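PDB 2OX8: scavenger receptor with C-type lectin type I from Homo sapiens, which binds the leukocyte cell-surface glycan Lewis(x) through a carbohydrate-recognition domain of the C-type lectin family. Local coordinates for residues A[10-15]-A[49-54]; A[75-78]-A[82-85]; A[66-71]-A[98-103]. One frame throughout, in Å; residues are numbered along the deposited sequence.

Interaction 1. Residues A[10-15]-A[49-54]; sequences KNFTDK and QQWIKK. With ZN (zinc ion), chain G.
The indole of Trp-51 and the phenyl ring of Phe-12 lie against each other as an offset stack, with Phe-12 CB over the centre of one indole face, Lys-10 CB at the indole rim, and Trp-51 CB and Thr-13 OG1 over opposite faces of the phenyl ring. This stack joins the N-terminal beta hairpin of the C-type lectin fold (strands 9-12 and 15-19) to helix 46-55. The phenyl and the five-membered indole ring have centroids 4.4 Å apart and planes tilted by 24°, and Phe-12 CD1 comes within 3.3 Å of Trp-51 CG. Two CH-pi contacts flank the stack. Phe-12 CB sits 3.4 Å from the centroid of the six-membered Trp-51 ring, only 7° off its normal, whereas Trp-51 CB stands less squarely over the phenyl ring, 4.0 Å from its centroid. Each ring thus receives the other residue's methylene because the two side chains slide past one another in opposite directions. Lys-10 CB meets the rim at Trp-51 CH2 (3.8 Å), after which the lysine chain leads away. No hydrogen bond spans the contact, so shape and dispersion carry it. Around it, Tyr-17 meets the indole ring, and Phe-12 touches Glu-48, a ligand of another zinc ion.

Past the stack the hairpin reverses through a type II' turn from Phe-12 to Lys-15, whose two ends are paired by backbone bonds in both directions. The turn presents Asp-14, which shares a zinc ion with Asp-131. Its carboxylate divides its work: OD2 of Asp-14 binds the zinc at 1.9 Å, while OD1 of Asp-14 accepts a hydrogen bond from Lys-15 NZ, part of a salt bridge, at 2.8 Å through its syn lone pair.

Interaction 2. Residues A[75-78]-A[82-85]; sequences WKWL and SPDY
Trp-77 packs its indole against Pro-83 where the chain of the C-type lectin fold leaves strand 76-77 and doubles back into the long loop that precedes strand 106-109. The backbones are close here, with the CA atoms of Lys-76 and Ser-82 4.5 Å apart. From CB, the side chain of Trp-77 starts with CG anti to the carbonyl carbon (chi1 -67°), which brings the pyrrole side of the indole, around NE1, to the proline. Trp-77 CD1 is the first ring atom to come close, 4.0 Å from Pro-83 CB. Trp-77 NE1 follows and makes the closest approach, 3.2 Å from Pro-83 CB; this is packing and not a hydrogen bond, since the partner is carbon. Farther round, Trp-77 CE2 and Trp-77 CZ2 pass Pro-83 CB at 3.8 and 4.0 Å respectively. The proline lies obliquely to the indole plane, neither squarely over the ring nor at its rim.

Phe-42 and Leu-66 also touch Trp-77, and Trp-115 meets it edge-to-face, so the proline adds an aliphatic neighbour to a largely aromatic surrounding. The other end of the pyrrolidine faces the backbone of Trp-75: Pro-83 CD rests 3.3 Å from the carbonyl oxygen of Trp-75.

Interaction 3. Residues A[66-71]-A[98-103]; sequences LTDSER and HGHGPG. With ZN (zinc ion), chain H.
A zinc site in the long-loop region of the C-type lectin domain joins Asp-68 of segment 66-71 to His-100 of the loop 98-103. Its ligand set, completed by Glu-72 and Asp-105, is rich in carboxylates, consistent with zinc occupying a position that serves as an auxiliary calcium site in related lectin domains. Asp-68 grips the metal with both carboxylate oxygens, OD1 of Asp-68 at 2.1 Å and OD2 of Asp-68 at 2.0 Å from the zinc. His-100 answers from the opposite direction with NE2 at 2.2 Å from the zinc. The geometry makes the metal the bridge: Asp-68 OD2 and His-100 NE2 are 2.9 Å apart, yet they are joint ligands of one ion and not a hydrogen-bonded pair. That oxygen lies at the imidazole edge, in the plane of the ring, while the carboxylate plane as a whole is turned 61° from the ring. Both side chains start with CG between the backbone N and the carbonyl carbon (chi1 82° in Asp-68, 52° in His-100), the setting from which each reaches the ion.

Further hydrogen bonds probably help to position both ligands. Asp-68 OD2 also accepts one from the backbone N of Asn-73, and ND1 of His-100 is hydrogen-bonded to the carbonyl oxygen of Pro-93, which should hold the imidazole in its rotation and leave NE2 for the metal. Contact across the two segments amounts to just 75 Å², so coordination, not packing, carries the junction. Trp-75 touches both ligands, its ring standing steeply to the imidazole, and Asp-117 of strand 115-118 touches His-100. In the sheet, strand 62-67 pairs antiparallel with strands 76-77 and 106-109 and parallel with 125-131, and the zinc ties the loop 98-103 to the segment that continues from this strand.

In the fold
Interactions 1 and 3 lie on opposite sides of the chain's centre, their centres about 27 Å apart, with interaction 2 between them. Interaction 1 is a surface contact built on stacked rings; interaction 2 is buried packing without a hydrogen bond across it; interaction 3, partly buried, depends on a metal. All three reach the same mixed sheet, but only interactions 2 and 3 stand on neighbouring strands, 76-77 and 62-67, and the former is nested within the chain segment that the latter closes. Those two also share a salt bridge, Lys-76 NZ to Glu-70 OE1 at 2.6 Å. Interactions 1 and 2 touch more lightly, through Gln-49 and Tyr-85.

Interaction 1. Residues A[10-15]-A[49-54]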
loop_
_atom_site.group_PDB
_atom_site.type_symbol
_atom_site.label_atom_id
_atom_site.label_comp_id
_atom_site.label_asym_id
_atom_site.label_seq_id
_atom_site.Cartn_x
_atom_site.Cartn_y
_atom_site.Cartn_z
ATOM N N LYS A 10 11.917 -9.526 0.752
ATOM C CA LYS A 10 12.096 -9.797 2.170
ATOM C C LYS A 10 10.988 -10.691 2.669
ATOM O O LYS A 10 9.851 -10.657 2.179
ATOM C CB LYS A 10 12.134 -8.499 2.981
ATOM C CG LYS A 10 13.354 -7.682 2.703
ATOM C CD LYS A 10 13.225 -6.271 3.211
ATOM C CE LYS A 10 14.459 -5.463 2.810
ATOM N NZ LYS A 10 15.728 -6.170 3.236
ATOM N N ASN A 11 11.342 -11.494 3.654
ATOM C CA ASN A 11 10.408 -12.426 4.238
ATOM C C ASN A 11 9.954 -12.030 5.633
ATOM O O ASN A 11 10.719 -11.483 6.424
ATOM C CB ASN A 11 11.033 -13.837 4.248
ATOM C CG ASN A 11 10.226 -14.821 5.056
ATOM O OD1 ASN A 11 10.514 -15.045 6.230
ATOM N ND2 ASN A 11 9.186 -15.394 4.443
ATOM N N PHE A 12 8.682 -12.299 5.884
ATOM C CA PHE A 12 8.008 -12.064 7.151
ATOM C C PHE A 12 6.843 -13.039 7.141
ATOM O O PHE A 12 5.989 -12.988 6.252
ATOM C CB PHE A 12 7.468 -10.639 7.248
ATOM C CG PHE A 12 6.629 -10.393 8.481
ATOM C CD1 PHE A 12 7.229 -10.192 9.721
ATOM C CD2 PHE A 12 5.238 -10.388 8.400
ATOM C CE1 PHE A 12 6.461 -9.993 10.873
ATOM C CE2 PHE A 12 4.462 -10.190 9.539
ATOM C CZ PHE A 12 5.078 -9.993 10.783
ATOM N N THR A 13 6.813 -13.940 8.116
ATOM C CA THR A 13 5.751 -14.935 8.187
ATOM C C THR A 13 5.889 -15.852 6.977
ATOM O O THR A 13 6.923 -16.493 6.835
ATOM C CB THR A 13 4.372 -14.232 8.249
ATOM O OG1 THR A 13 4.152 -13.775 9.589
ATOM C CG2 THR A 13 3.260 -15.158 7.872
ATOM N N ASP A 14 4.890 -15.913 6.098
ATOM C CA ASP A 14 4.970 -16.791 4.929
ATOM C C ASP A 14 4.919 -15.985 3.641
ATOM O O ASP A 14 4.621 -16.514 2.568
ATOM C CB ASP A 14 3.821 -17.803 4.949
ATOM C CG ASP A 14 2.462 -17.158 4.741
ATOM O OD1 ASP A 14 2.293 -15.965 5.077
ATOM O OD2 ASP A 14 1.544 -17.854 4.260
ATOM N N LYS A 15 5.245 -14.704 3.752
ATOM C CA LYS A 15 5.178 -13.819 2.609
ATOM C C LYS A 15 6.477 -13.122 2.232
ATOM O O LYS A 15 7.288 -12.728 3.098
ATOM C CB LYS A 15 4.109 -12.756 2.864
ATOM C CG LYS A 15 2.800 -13.317 3.341
ATOM C CD LYS A 15 1.881 -12.211 3.812
ATOM C CE LYS A 15 0.494 -12.739 4.010
ATOM N NZ LYS A 15 0.536 -13.778 5.036
ATOM N N GLN A 49 2.208 -4.506 10.068
ATOM C CA GLN A 49 2.429 -3.065 9.922
ATOM C C GLN A 49 3.704 -2.614 10.645
ATOM O O GLN A 49 4.448 -1.793 10.130
ATOM C CB GLN A 49 1.215 -2.284 10.449
ATOM C CG GLN A 49 1.410 -0.788 10.576
ATOM C CD GLN A 49 1.581 -0.090 9.252
ATOM O OE1 GLN A 49 0.659 -0.049 8.432
ATOM N NE2 GLN A 49 2.771 0.472 9.027
ATOM N N GLN A 50 3.969 -3.155 11.826
ATOM C CA GLN A 50 5.185 -2.775 12.545
ATOM C C GLN A 50 6.445 -3.292 11.845
ATOM O O GLN A 50 7.495 -2.663 11.920
ATOM C CB GLN A 50 5.146 -3.290 13.991
ATOM C CG GLN A 50 3.945 -2.753 14.779
ATOM C CD GLN A 50 3.933 -3.191 16.242
ATOM O OE1 GLN A 50 4.050 -4.382 16.554
ATOM N NE2 GLN A 50 3.780 -2.223 17.144
ATOM N N TRP A 51 6.335 -4.435 11.166
ATOM C CA TRP A 51 7.474 -5.024 10.461
ATOM C C TRP A 51 7.769 -4.242 9.196
ATOM O O TRP A 51 8.918 -3.926 8.897
ATOM C CB TRP A 51 7.181 -6.465 10.071
ATOM C CG TRP A 51 8.281 -7.082 9.278
ATOM C CD1 TRP A 51 9.459 -7.562 9.759
ATOM C CD2 TRP A 51 8.328 -7.260 7.848
ATOM N NE1 TRP A 51 10.244 -8.030 8.727
ATOM C CE2 TRP A 51 9.577 -7.857 7.542
ATOM C CE3 TRP A 51 7.443 -6.973 6.799
ATOM C CZ2 TRP A 51 9.964 -8.170 6.225
ATOM C CZ3 TRP A 51 7.832 -7.286 5.490
ATOM C CH2 TRP A 51 9.083 -7.878 5.220
ATOM N N ILE A 52 6.710 -3.941 8.452
ATOM C CA ILE A 52 6.838 -3.200 7.212
ATOM C C ILE A 52 7.570 -1.885 7.445
ATOM O O ILE A 52 8.416 -1.492 6.640
ATOM C CB ILE A 52 5.451 -2.962 6.593
ATOM C CG1 ILE A 52 4.979 -4.255 5.929
ATOM C CG2 ILE A 52 5.497 -1.823 5.592
ATOM C CD1 ILE A 52 3.560 -4.199 5.361
ATOM N N LYS A 53 7.248 -1.219 8.555
ATOM C CA LYS A 53 7.882 0.049 8.924
ATOM C C LYS A 53 9.383 -0.131 9.222
ATOM O O LYS A 53 10.203 0.655 8.760
ATOM C CB LYS A 53 7.173 0.652 10.147
ATOM C CG LYS A 53 7.848 1.886 10.732
ATOM C CD LYS A 53 7.286 2.209 12.118
ATOM C CE LYS A 53 8.247 3.089 12.945
ATOM N NZ LYS A 53 7.876 3.197 14.404
ATOM N N LYS A 54 9.737 -1.160 9.991
ATOM C CA LYS A 54 11.140 -1.425 10.324
ATOM C C LYS A 54 11.955 -1.519 9.032
ATOM O O LYS A 54 13.077 -1.025 8.963
ATOM C CB LYS A 54 11.285 -2.746 11.085
ATOM C CG LYS A 54 10.285 -2.969 12.203
ATOM C CD LYS A 54 10.732 -2.349 13.513
ATOM C CE LYS A 54 9.617 -2.418 14.562
ATOM N NZ LYS A 54 8.432 -1.565 14.185
HETATM ZN ZN ZN G . -0.234 -17.244 4.308
#

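Interaction 2. Residues A[75-78]-A[82-85]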
loop_
_atom_site.group_PDB
_atom_site.type_symbol
_atom_site.label_atom_id
_atom_site.label_comp_id
_atom_site.label_asym_id
_atom_site.label_seq_id
_atom_site.Cartn_x
_atom_site.Cartn_y
_atom_site.Cartn_z
ATOM N N TRP A 75 -13.302 1.902 1.100
ATOM C CA TRP A 75 -11.923 1.445 0.937
ATOM C C TRP A 75 -11.761 -0.045 1.086
ATOM O O TRP A 75 -12.241 -0.639 2.051
ATOM C CB TRP A 75 -10.980 2.200 1.902
ATOM C CG TRP A 75 -10.885 3.655 1.534
ATOM C CD1 TRP A 75 -11.876 4.591 1.664
ATOM C CD2 TRP A 75 -9.846 4.284 0.763
ATOM N NE1 TRP A 75 -11.533 5.743 1.004
ATOM C CE2 TRP A 75 -10.294 5.588 0.444
ATOM C CE3 TRP A 75 -8.585 3.869 0.306
ATOM C CZ2 TRP A 75 -9.533 6.480 -0.312
ATOM C CZ3 TRP A 75 -7.824 4.760 -0.448
ATOM C CH2 TRP A 75 -8.303 6.052 -0.750
ATOM N N LYS A 76 -11.077 -0.638 0.109
ATOM C CA LYS A 76 -10.834 -2.075 0.084
ATOM C C LYS A 76 -9.456 -2.440 -0.447
ATOM O O LYS A 76 -8.846 -1.702 -1.226
ATOM C CB LYS A 76 -11.861 -2.774 -0.809
ATOM C CG LYS A 76 -13.303 -2.715 -0.361
ATOM C CD LYS A 76 -14.152 -3.373 -1.428
ATOM C CE LYS A 76 -15.641 -3.231 -1.180
ATOM N NZ LYS A 76 -16.371 -3.503 -2.455
ATOM N N TRP A 77 -8.977 -3.602 -0.023
ATOM C CA TRP A 77 -7.699 -4.112 -0.480
ATOM C C TRP A 77 -8.007 -4.687 -1.857
ATOM O O TRP A 77 -9.140 -5.109 -2.093
ATOM C CB TRP A 77 -7.220 -5.211 0.456
ATOM C CG TRP A 77 -6.885 -4.732 1.818
ATOM C CD1 TRP A 77 -7.521 -5.055 2.976
ATOM C CD2 TRP A 77 -5.788 -3.882 2.183
ATOM N NE1 TRP A 77 -6.887 -4.464 4.046
ATOM C CE2 TRP A 77 -5.821 -3.739 3.587
ATOM C CE3 TRP A 77 -4.780 -3.232 1.459
ATOM C CZ2 TRP A 77 -4.888 -2.973 4.284
ATOM C CZ3 TRP A 77 -3.850 -2.467 2.156
ATOM C CH2 TRP A 77 -3.913 -2.345 3.555
ATOM N N LEU A 78 -7.028 -4.710 -2.759
ATOM C CA LEU A 78 -7.258 -5.220 -4.115
ATOM C C LEU A 78 -7.941 -6.603 -4.207
ATOM O O LEU A 78 -8.304 -7.040 -5.297
ATOM C CB LEU A 78 -5.938 -5.271 -4.893
ATOM C CG LEU A 78 -5.176 -3.964 -5.061
ATOM C CD1 LEU A 78 -3.793 -4.254 -5.606
ATOM C CD2 LEU A 78 -5.939 -3.023 -5.957
ATOM N N SER A 82 -12.404 -5.527 3.099
ATOM C CA SER A 82 -12.405 -4.200 3.725
ATOM C C SER A 82 -11.401 -4.332 4.850
ATOM O O SER A 82 -11.377 -5.348 5.542
ATOM C CB SER A 82 -13.778 -3.868 4.306
ATOM O OG SER A 82 -13.986 -4.564 5.519
ATOM N N PRO A 83 -10.556 -3.317 5.057
ATOM C CA PRO A 83 -9.592 -3.490 6.141
ATOM C C PRO A 83 -10.109 -3.432 7.569
ATOM O O PRO A 83 -10.634 -2.414 8.012
ATOM C CB PRO A 83 -8.557 -2.403 5.854
ATOM C CG PRO A 83 -9.380 -1.323 5.258
ATOM C CD PRO A 83 -10.279 -2.084 4.303
ATOM N N ASP A 84 -9.980 -4.541 8.284
ATOM C CA ASP A 84 -10.355 -4.526 9.679
ATOM C C ASP A 84 -9.253 -3.589 10.201
ATOM O O ASP A 84 -9.461 -2.372 10.240
ATOM C CB ASP A 84 -10.244 -5.924 10.298
ATOM C CG ASP A 84 -11.229 -6.914 9.691
ATOM O OD1 ASP A 84 -12.394 -6.519 9.451
ATOM O OD2 ASP A 84 -10.843 -8.089 9.466
ATOM N N TYR A 85 -8.082 -4.144 10.539
ATOM C CA TYR A 85 -6.936 -3.355 11.006
ATOM C C TYR A 85 -6.813 -2.064 10.201
ATOM O O TYR A 85 -6.954 -2.072 8.979
ATOM C CB TYR A 85 -5.622 -4.127 10.848
ATOM C CG TYR A 85 -4.418 -3.334 11.305
ATOM C CD1 TYR A 85 -4.201 -3.100 12.669
ATOM C CD2 TYR A 85 -3.548 -2.741 10.388
ATOM C CE1 TYR A 85 -3.163 -2.293 13.112
ATOM C CE2 TYR A 85 -2.492 -1.918 10.821
ATOM C CZ TYR A 85 -2.314 -1.697 12.190
ATOM O OH TYR A 85 -1.335 -0.851 12.659
#

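Interaction 3. Residues A[66-71]-A[98-103]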
loop_
_atom_site.group_PDB
_atom_site.type_symbol
_atom_site.label_atom_id
_atom_site.label_comp_id
_atom_site.label_asym_id
_atom_site.label_seq_id
_atom_site.Cartn_x
_atom_site.Cartn_y
_atom_site.Cartn_z
ATOM N N LEU A 66 -4.566 -0.595 -1.540
ATOM C CA LEU A 66 -5.798 -0.109 -0.952
ATOM C C LEU A 66 -6.332 1.000 -1.824
ATOM O O LEU A 66 -5.590 1.916 -2.214
ATOM C CB LEU A 66 -5.527 0.411 0.462
ATOM C CG LEU A 66 -6.712 0.833 1.335
ATOM C CD1 LEU A 66 -7.786 -0.252 1.350
ATOM C CD2 LEU A 66 -6.207 1.122 2.753
ATOM N N THR A 67 -7.622 0.907 -2.133
ATOM C CA THR A 67 -8.274 1.875 -2.995
ATOM C C THR A 67 -9.763 2.000 -2.674
ATOM O O THR A 67 -10.334 1.141 -1.994
ATOM C CB THR A 67 -8.118 1.438 -4.462
ATOM O OG1 THR A 67 -8.782 0.178 -4.660
ATOM C CG2 THR A 67 -6.636 1.253 -4.802
ATOM N N ASP A 68 -10.380 3.077 -3.153
ATOM C CA ASP A 68 -11.817 3.276 -2.947
ATOM C C ASP A 68 -12.497 3.518 -4.299
ATOM O O ASP A 68 -13.695 3.792 -4.371
ATOM C CB ASP A 68 -12.081 4.441 -1.980
ATOM C CG ASP A 68 -12.035 5.799 -2.654
ATOM O OD1 ASP A 68 -11.180 6.001 -3.545
ATOM O OD2 ASP A 68 -12.853 6.671 -2.275
ATOM N N SER A 69 -11.712 3.374 -5.363
ATOM C CA SER A 69 -12.158 3.563 -6.737
ATOM C C SER A 69 -13.377 2.738 -7.180
ATOM O O SER A 69 -14.145 3.189 -8.028
ATOM C CB SER A 69 -10.994 3.288 -7.691
ATOM O OG SER A 69 -10.556 1.943 -7.584
ATOM N N GLU A 70 -13.556 1.536 -6.644
ATOM C CA GLU A 70 -14.712 0.728 -7.036
ATOM C C GLU A 70 -15.971 1.491 -6.613
ATOM O O GLU A 70 -16.866 1.743 -7.419
ATOM C CB GLU A 70 -14.691 -0.638 -6.336
ATOM C CG GLU A 70 -15.696 -1.642 -6.906
ATOM C CD GLU A 70 -16.451 -2.434 -5.834
ATOM O OE1 GLU A 70 -15.798 -3.012 -4.930
ATOM O OE2 GLU A 70 -17.703 -2.485 -5.906
ATOM N N ARG A 71 -16.015 1.851 -5.333
ATOM C CA ARG A 71 -17.130 2.585 -4.746
ATOM C C ARG A 71 -16.582 3.627 -3.778
ATOM O O ARG A 71 -16.073 3.282 -2.715
ATOM C CB ARG A 71 -18.043 1.636 -3.974
ATOM C CG ARG A 71 -18.589 0.483 -4.775
ATOM C CD ARG A 71 -19.296 -0.474 -3.838
ATOM N NE ARG A 71 -19.678 -1.727 -4.478
ATOM C CZ ARG A 71 -20.029 -2.817 -3.808
ATOM N NH1 ARG A 71 -20.044 -2.805 -2.478
ATOM N NH2 ARG A 71 -20.369 -3.917 -4.467
ATOM N N HIS A 98 -14.553 16.240 4.825
ATOM C CA HIS A 98 -14.891 16.950 3.592
ATOM C C HIS A 98 -14.834 16.003 2.397
ATOM O O HIS A 98 -15.095 16.408 1.262
ATOM C CB HIS A 98 -13.911 18.100 3.351
ATOM C CG HIS A 98 -13.851 19.098 4.469
ATOM N ND1 HIS A 98 -14.945 19.831 4.875
ATOM C CD2 HIS A 98 -12.822 19.491 5.256
ATOM C CE1 HIS A 98 -14.592 20.631 5.865
ATOM N NE2 HIS A 98 -13.310 20.444 6.115
ATOM N N GLY A 99 -14.487 14.744 2.656
ATOM C CA GLY A 99 -14.365 13.762 1.595
ATOM C C GLY A 99 -13.159 14.127 0.759
ATOM O O GLY A 99 -13.014 15.289 0.382
ATOM N N HIS A 100 -12.271 13.172 0.480
ATOM C CA HIS A 100 -11.102 13.504 -0.334
ATOM C C HIS A 100 -11.586 13.922 -1.719
ATOM O O HIS A 100 -12.753 13.724 -2.063
ATOM C CB HIS A 100 -10.114 12.331 -0.434
ATOM C CG HIS A 100 -10.734 11.037 -0.859
ATOM N ND1 HIS A 100 -11.246 10.131 0.041
ATOM C CD2 HIS A 100 -10.921 10.499 -2.087
ATOM C CE1 HIS A 100 -11.724 9.087 -0.614
ATOM N NE2 HIS A 100 -11.538 9.286 -1.908
ATOM N N GLY A 101 -10.694 14.506 -2.507
ATOM C CA GLY A 101 -11.086 14.964 -3.824
ATOM C C GLY A 101 -10.919 13.904 -4.879
ATOM O O GLY A 101 -10.432 12.811 -4.586
ATOM N N PRO A 102 -11.328 14.195 -6.122
ATOM C CA PRO A 102 -11.214 13.253 -7.240
ATOM C C PRO A 102 -9.757 12.875 -7.494
ATOM O O PRO A 102 -8.848 13.685 -7.287
ATOM C CB PRO A 102 -11.818 14.029 -8.405
ATOM C CG PRO A 102 -11.508 15.456 -8.049
ATOM C CD PRO A 102 -11.848 15.493 -6.581
ATOM N N GLY A 103 -9.542 11.638 -7.931
ATOM C CA GLY A 103 -8.195 11.180 -8.207
ATOM C C GLY A 103 -7.478 10.586 -7.009
ATOM O O GLY A 103 -6.776 9.586 -7.138
HETATM ZN ZN ZN H . -12.007 7.971 -3.580
#